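Local atomic coordinates of ribonucleoside-diphosphate reductase (Pseudomonas aeruginosa, PDB entry 5IM3), a protein that probably reduces ribonucleoside diphosphates to the deoxyribonucleotides needed for DNA synthesis, under allosteric control by bound nucleotides such as dATP. Residues 734-742 and 894-902. Sequence-based numbering, arbitrary orientation.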
ATOM      1  N   GLU A 734      25.255 -40.598   2.403  1.00 79.08           N
ATOM      2  CA  GLU A 734      25.972 -39.634   1.577  1.00 77.96           C
ATOM      3  C   GLU A 734      25.722 -38.207   2.052  1.00 73.73           C
ATOM      4  O   GLU A 734      26.659 -37.479   2.399  1.00 74.08           O
ATOM      5  CB  GLU A 734      25.562 -39.800   0.113  1.00 80.43           C
ATOM      6  CG  GLU A 734      26.220 -40.978  -0.594  1.00 85.71           C
ATOM      7  CD  GLU A 734      27.728 -40.827  -0.702  1.00 90.89           C
ATOM      8  OE1 GLU A 734      28.442 -41.267   0.226  1.00 93.68           O
ATOM      9  OE2 GLU A 734      28.197 -40.256  -1.712  1.00 92.72           O
ATOM     10  N   ARG A 735      24.454 -37.788   2.072  1.00 69.68           N
ATOM     11  CA  ARG A 735      24.143 -36.406   2.429  1.00 66.54           C
ATOM     12  C   ARG A 735      24.436 -36.131   3.899  1.00 65.51           C
ATOM     13  O   ARG A 735      24.932 -35.054   4.246  1.00 65.51           O
ATOM     14  CB  ARG A 735      22.682 -36.092   2.113  1.00 63.19           C
ATOM     15  CG  ARG A 735      22.323 -34.629   2.323  1.00 62.41           C
ATOM     16  CD  ARG A 735      20.830 -34.396   2.257  1.00 60.49           C
ATOM     17  NE  ARG A 735      20.276 -34.690   0.941  1.00 58.56           N
ATOM     18  CZ  ARG A 735      18.996 -34.530   0.618  1.00 57.75           C
ATOM     19  NH1 ARG A 735      18.132 -34.074   1.515  1.00 58.46           N
ATOM     20  NH2 ARG A 735      18.576 -34.820  -0.607  1.00 56.02           N
ATOM     21  N   GLY A 736      24.127 -37.078   4.769  1.00 61.70           N
ATOM     22  CA  GLY A 736      24.327 -36.905   6.198  1.00 64.40           C
ATOM     23  C   GLY A 736      23.000 -36.694   6.907  1.00 64.83           C
ATOM     24  O   GLY A 736      22.112 -35.987   6.414  1.00 61.97           O
ATOM     25  N   ALA A 737      22.862 -37.310   8.084  1.00 71.27           N
ATOM     26  CA  ALA A 737      21.612 -37.227   8.828  1.00 71.91           C
ATOM     27  C   ALA A 737      21.275 -35.798   9.233  1.00 71.90           C
ATOM     28  O   ALA A 737      20.113 -35.510   9.539  1.00 72.06           O
ATOM     29  CB  ALA A 737      21.679 -38.118  10.069  1.00 74.29           C
ATOM     30  N   LYS A 738      22.261 -34.899   9.242  1.00 73.73           N
ATOM     31  CA  LYS A 738      22.003 -33.506   9.590  1.00 73.57           C
ATOM     32  C   LYS A 738      21.090 -32.824   8.581  1.00 70.71           C
ATOM     33  O   LYS A 738      20.455 -31.819   8.919  1.00 70.41           O
ATOM     34  CB  LYS A 738      23.329 -32.748   9.701  1.00 75.62           C
ATOM     35  CG  LYS A 738      23.214 -31.344  10.289  1.00 76.53           C
ATOM     36  CD  LYS A 738      24.567 -30.821  10.776  1.00 78.59           C
ATOM     37  CE  LYS A 738      25.214 -29.869   9.781  1.00 77.60           C
ATOM     38  NZ  LYS A 738      24.471 -28.579   9.683  1.00 77.61           N
ATOM     39  N   TYR A 739      20.998 -33.352   7.359  1.00 67.86           N
ATOM     40  CA  TYR A 739      20.244 -32.709   6.292  1.00 64.83           C
ATOM     41  C   TYR A 739      19.143 -33.575   5.695  1.00 64.99           C
ATOM     42  O   TYR A 739      18.456 -33.118   4.775  1.00 63.51           O
ATOM     43  CB  TYR A 739      21.192 -32.278   5.168  1.00 63.46           C
ATOM     44  CG  TYR A 739      22.298 -31.349   5.606  1.00 64.23           C
ATOM     45  CD1 TYR A 739      22.053 -30.003   5.838  1.00 63.56           C
ATOM     46  CD2 TYR A 739      23.593 -31.819   5.775  1.00 64.12           C
ATOM     47  CE1 TYR A 739      23.067 -29.152   6.235  1.00 64.36           C
ATOM     48  CE2 TYR A 739      24.610 -30.977   6.170  1.00 65.24           C
ATOM     49  CZ  TYR A 739      24.344 -29.645   6.397  1.00 64.81           C
ATOM     50  OH  TYR A 739      25.362 -28.811   6.793  1.00 65.31           O
ATOM     51  N   ILE A 740      18.952 -34.804   6.169  1.00 65.56           N
ATOM     52  CA  ILE A 740      17.903 -35.665   5.630  1.00 65.04           C
ATOM     53  C   ILE A 740      17.435 -36.614   6.722  1.00 67.41           C
ATOM     54  O   ILE A 740      18.238 -37.149   7.491  1.00 68.26           O
ATOM     55  CB  ILE A 740      18.385 -36.447   4.390  1.00 65.52           C
ATOM     56  CG1 ILE A 740      17.274 -37.367   3.869  1.00 64.45           C
ATOM     57  CG2 ILE A 740      19.641 -37.248   4.715  1.00 65.88           C
ATOM     58  CD1 ILE A 740      17.580 -37.993   2.514  1.00 63.81           C
ATOM     59  N   GLU A 741      16.123 -36.820   6.777  1.00 72.15           N
ATOM     60  CA  GLU A 741      15.524 -37.774   7.703  1.00 75.33           C
ATOM     61  C   GLU A 741      14.285 -38.348   7.039  1.00 72.87           C
ATOM     62  O   GLU A 741      13.378 -37.597   6.669  1.00 71.89           O
ATOM     63  CB  GLU A 741      15.171 -37.109   9.033  1.00 78.99           C
ATOM     64  CG  GLU A 741      14.512 -38.040  10.032  1.00 83.27           C
ATOM     65  CD  GLU A 741      14.313 -37.391  11.382  1.00 87.07           C
ATOM     66  OE1 GLU A 741      15.316 -36.954  11.985  1.00 89.16           O
ATOM     67  OE2 GLU A 741      13.153 -37.309  11.835  1.00 88.17           O
ATOM     68  N   VAL A 742      14.252 -39.666   6.881  1.00 66.08           N
ATOM     69  CA  VAL A 742      13.144 -40.345   6.223  1.00 64.87           C
ATOM     70  C   VAL A 742      12.878 -41.653   6.955  1.00 66.77           C
ATOM     71  O   VAL A 742      13.805 -42.303   7.448  1.00 67.69           O
ATOM     72  CB  VAL A 742      13.436 -40.587   4.724  1.00 64.76           C
ATOM     73  CG1 VAL A 742      14.754 -41.309   4.538  1.00 66.05           C
ATOM     74  CG2 VAL A 742      12.301 -41.360   4.060  1.00 64.29           C
ATOM     75  N   MET A 894      11.324 -28.848   3.898  1.00 63.04           N
ATOM     76  CA  MET A 894      10.834 -30.150   4.336  1.00 62.09           C
ATOM     77  C   MET A 894      10.853 -31.157   3.193  1.00 58.49           C
ATOM     78  O   MET A 894      11.241 -32.315   3.385  1.00 58.57           O
ATOM     79  CB  MET A 894       9.420 -30.004   4.903  1.00 64.17           C
ATOM     80  CG  MET A 894       8.762 -31.311   5.327  1.00 66.75           C
ATOM     81  SD  MET A 894       7.032 -31.090   5.794  1.00 70.60           S
ATOM     82  CE  MET A 894       6.602 -32.762   6.266  1.00 71.00           C
ATOM     83  N   ALA A 895      10.429 -30.736   2.000  1.00 51.49           N
ATOM     84  CA  ALA A 895      10.440 -31.633   0.849  1.00 50.36           C
ATOM     85  C   ALA A 895      11.837 -32.185   0.596  1.00 49.72           C
ATOM     86  O   ALA A 895      12.005 -33.385   0.344  1.00 48.17           O
ATOM     87  CB  ALA A 895       9.926 -30.901  -0.391  1.00 48.11           C
ATOM     88  N   TRP A 896      12.850 -31.322   0.656  1.00 49.76           N
ATOM     89  CA  TRP A 896      14.229 -31.772   0.498  1.00 51.42           C
ATOM     90  C   TRP A 896      14.670 -32.607   1.695  1.00 53.40           C
ATOM     91  O   TRP A 896      15.285 -33.667   1.537  1.00 53.63           O
ATOM     92  CB  TRP A 896      15.140 -30.557   0.313  1.00 50.90           C
ATOM     93  CG  TRP A 896      16.589 -30.888   0.163  1.00 48.93           C
ATOM     94  CD1 TRP A 896      17.189 -31.483  -0.907  1.00 47.32           C
ATOM     95  CD2 TRP A 896      17.627 -30.622   1.111  1.00 52.66           C
ATOM     96  NE1 TRP A 896      18.539 -31.612  -0.681  1.00 49.97           N
ATOM     97  CE2 TRP A 896      18.833 -31.090   0.551  1.00 51.54           C
ATOM     98  CE3 TRP A 896      17.655 -30.035   2.379  1.00 52.99           C
ATOM     99  CZ2 TRP A 896      20.051 -30.993   1.216  1.00 52.11           C
ATOM    100  CZ3 TRP A 896      18.861 -29.940   3.036  1.00 55.95           C
ATOM    101  CH2 TRP A 896      20.046 -30.411   2.451  1.00 56.47           C
ATOM    102  N   PHE A 897      14.354 -32.142   2.902  1.00 58.45           N
ATOM    103  CA  PHE A 897      14.767 -32.847   4.113  1.00 61.45           C
ATOM    104  C   PHE A 897      14.192 -34.260   4.170  1.00 61.85           C
ATOM    105  O   PHE A 897      14.774 -35.138   4.816  1.00 63.38           O
ATOM    106  CB  PHE A 897      14.341 -32.034   5.340  1.00 61.14           C
ATOM    107  CG  PHE A 897      14.928 -32.519   6.633  1.00 64.30           C
ATOM    108  CD1 PHE A 897      16.273 -32.342   6.910  1.00 65.22           C
ATOM    109  CD2 PHE A 897      14.129 -33.131   7.584  1.00 66.05           C
ATOM    110  CE1 PHE A 897      16.813 -32.782   8.103  1.00 67.95           C
ATOM    111  CE2 PHE A 897      14.663 -33.571   8.777  1.00 68.79           C
ATOM    112  CZ  PHE A 897      16.006 -33.396   9.037  1.00 70.32           C
ATOM    113  N   ARG A 898      13.065 -34.502   3.498  1.00 63.55           N
ATOM    114  CA  ARG A 898      12.388 -35.794   3.546  1.00 64.22           C
ATOM    115  C   ARG A 898      12.728 -36.684   2.356  1.00 62.32           C
ATOM    116  O   ARG A 898      12.033 -37.676   2.112  1.00 61.45           O
ATOM    117  CB  ARG A 898      10.874 -35.594   3.634  1.00 62.55           C
ATOM    118  CG  ARG A 898      10.405 -34.950   4.924  1.00 64.54           C
ATOM    119  CD  ARG A 898      10.678 -35.856   6.115  1.00 69.65           C
ATOM    120  NE  ARG A 898      10.410 -35.204   7.390  1.00 72.59           N
ATOM    121  CZ  ARG A 898      10.673 -35.752   8.570  1.00 76.12           C
ATOM    122  NH1 ARG A 898      11.203 -36.966   8.638  1.00 77.25           N
ATOM    123  NH2 ARG A 898      10.403 -35.086   9.684  1.00 79.26           N
ATOM    124  N   GLY A 899      13.778 -36.352   1.612  1.00 55.49           N
ATOM    125  CA  GLY A 899      14.257 -37.237   0.572  1.00 55.27           C
ATOM    126  C   GLY A 899      13.441 -37.247  -0.697  1.00 52.87           C
ATOM    127  O   GLY A 899      13.528 -38.210  -1.465  1.00 53.90           O
ATOM    128  N   LEU A 900      12.652 -36.209  -0.952  1.00 48.45           N
ATOM    129  CA  LEU A 900      11.911 -36.144  -2.203  1.00 48.99           C
ATOM    130  C   LEU A 900      12.849 -35.819  -3.358  1.00 48.11           C
ATOM    131  O   LEU A 900      13.823 -35.075  -3.206  1.00 46.51           O
ATOM    132  CB  LEU A 900      10.798 -35.100  -2.116  1.00 49.80           C
ATOM    133  CG  LEU A 900       9.589 -35.451  -1.243  1.00 53.11           C
ATOM    134  CD1 LEU A 900       8.605 -34.296  -1.246  1.00 53.33           C
ATOM    135  CD2 LEU A 900       8.905 -36.730  -1.711  1.00 52.95           C
ATOM    136  N   LYS A 901      12.555 -36.400  -4.520  1.00 47.60           N
ATOM    137  CA  LYS A 901      13.344 -36.146  -5.717  1.00 47.80           C
ATOM    138  C   LYS A 901      12.847 -34.942  -6.499  1.00 48.32           C
ATOM    139  O   LYS A 901      13.658 -34.225  -7.094  1.00 48.81           O
ATOM    140  CB  LYS A 901      13.333 -37.380  -6.627  1.00 46.72           C
ATOM    141  CG  LYS A 901      13.928 -38.626  -5.995  1.00 48.32           C
ATOM    142  CD  LYS A 901      14.013 -39.760  -6.999  1.00 50.49           C
ATOM    143  CE  LYS A 901      14.602 -41.015  -6.378  1.00 51.61           C
ATOM    144  NZ  LYS A 901      14.670 -42.121  -7.365  1.00 52.81           N
ATOM    145  N   THR A 902      11.538 -34.698  -6.511  1.00 49.67           N
ATOM    146  CA  THR A 902      10.969 -33.644  -7.336  1.00 48.89           C
ATOM    147  C   THR A 902       9.786 -33.003  -6.628  1.00 47.52           C
ATOM    148  O   THR A 902       9.141 -33.610  -5.768  1.00 48.56           O
ATOM    149  CB  THR A 902      10.505 -34.185  -8.696  1.00 47.05           C
ATOM    150  OG1 THR A 902       9.636 -35.306  -8.488  1.00 47.48           O
ATOM    151  CG2 THR A 902      11.692 -34.609  -9.550  1.00 47.90           C
TER
HETATM  152  O   HOH W   1      15.526 -34.839  -1.230  1.00 51.90           O
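A Schellman motif closing helix 885-897 meets the chain that leaves helix 724-735, with Arg735 laid flat on Trp896 and the run Tyr739 to Val742 passing along the helix end. The guanidinium of Arg735 and the indole stack with their planes 8° apart, and Arg735 CZ sits 3.7 Å from the centroid of the five-membered ring of Trp896, a cation-pi contact. Arg735 runs out with CG anti to its N (chi1 -174°) and bends at chi3, which brings Arg735 NH1 to 2.9 Å from Trp896 O. That hydrogen bond lies in the guanidinium plane but well above the carbonyl plane; Gly899 N, in the Schellman turn, reaches the same oxygen from the opposite face. Water 1 accepts from Arg735 NH2 and donates to Trp896 O and Leu900 O, so Arg735 is linked through the water to Trp896 O, near the end of the helix, and to Leu900 O beyond it. Asp489 grips both stacked partners, Arg735 NE through a salt bridge and Trp896 NE1 through a hydrogen bond, which probably offsets the charge of the guanidinium. Beside the arginine, Tyr739 CB packs 3.5 Å from Trp896 CH2. Within the barrel domain, the contact joins two helix C-termini far apart in sequence. Beyond the Tyr739 contact, Glu741 N donates to Phe897 O, at the last residue of helix 885-897, at 2.9 Å, and Ile740 CA adds a CA-H...O contact to that oxygen. The Phe897 ring lies under this backbone, Glu741 N above its centre and Lys738 O at its edge. Arg898 folds back through a bend at chi2 (-65°); Arg898 NH1 gives a weak hydrogen bond to Glu741 O and a long salt bridge to Glu741 OE2, 3.8 Å away, whereas NE pairs with Glu861.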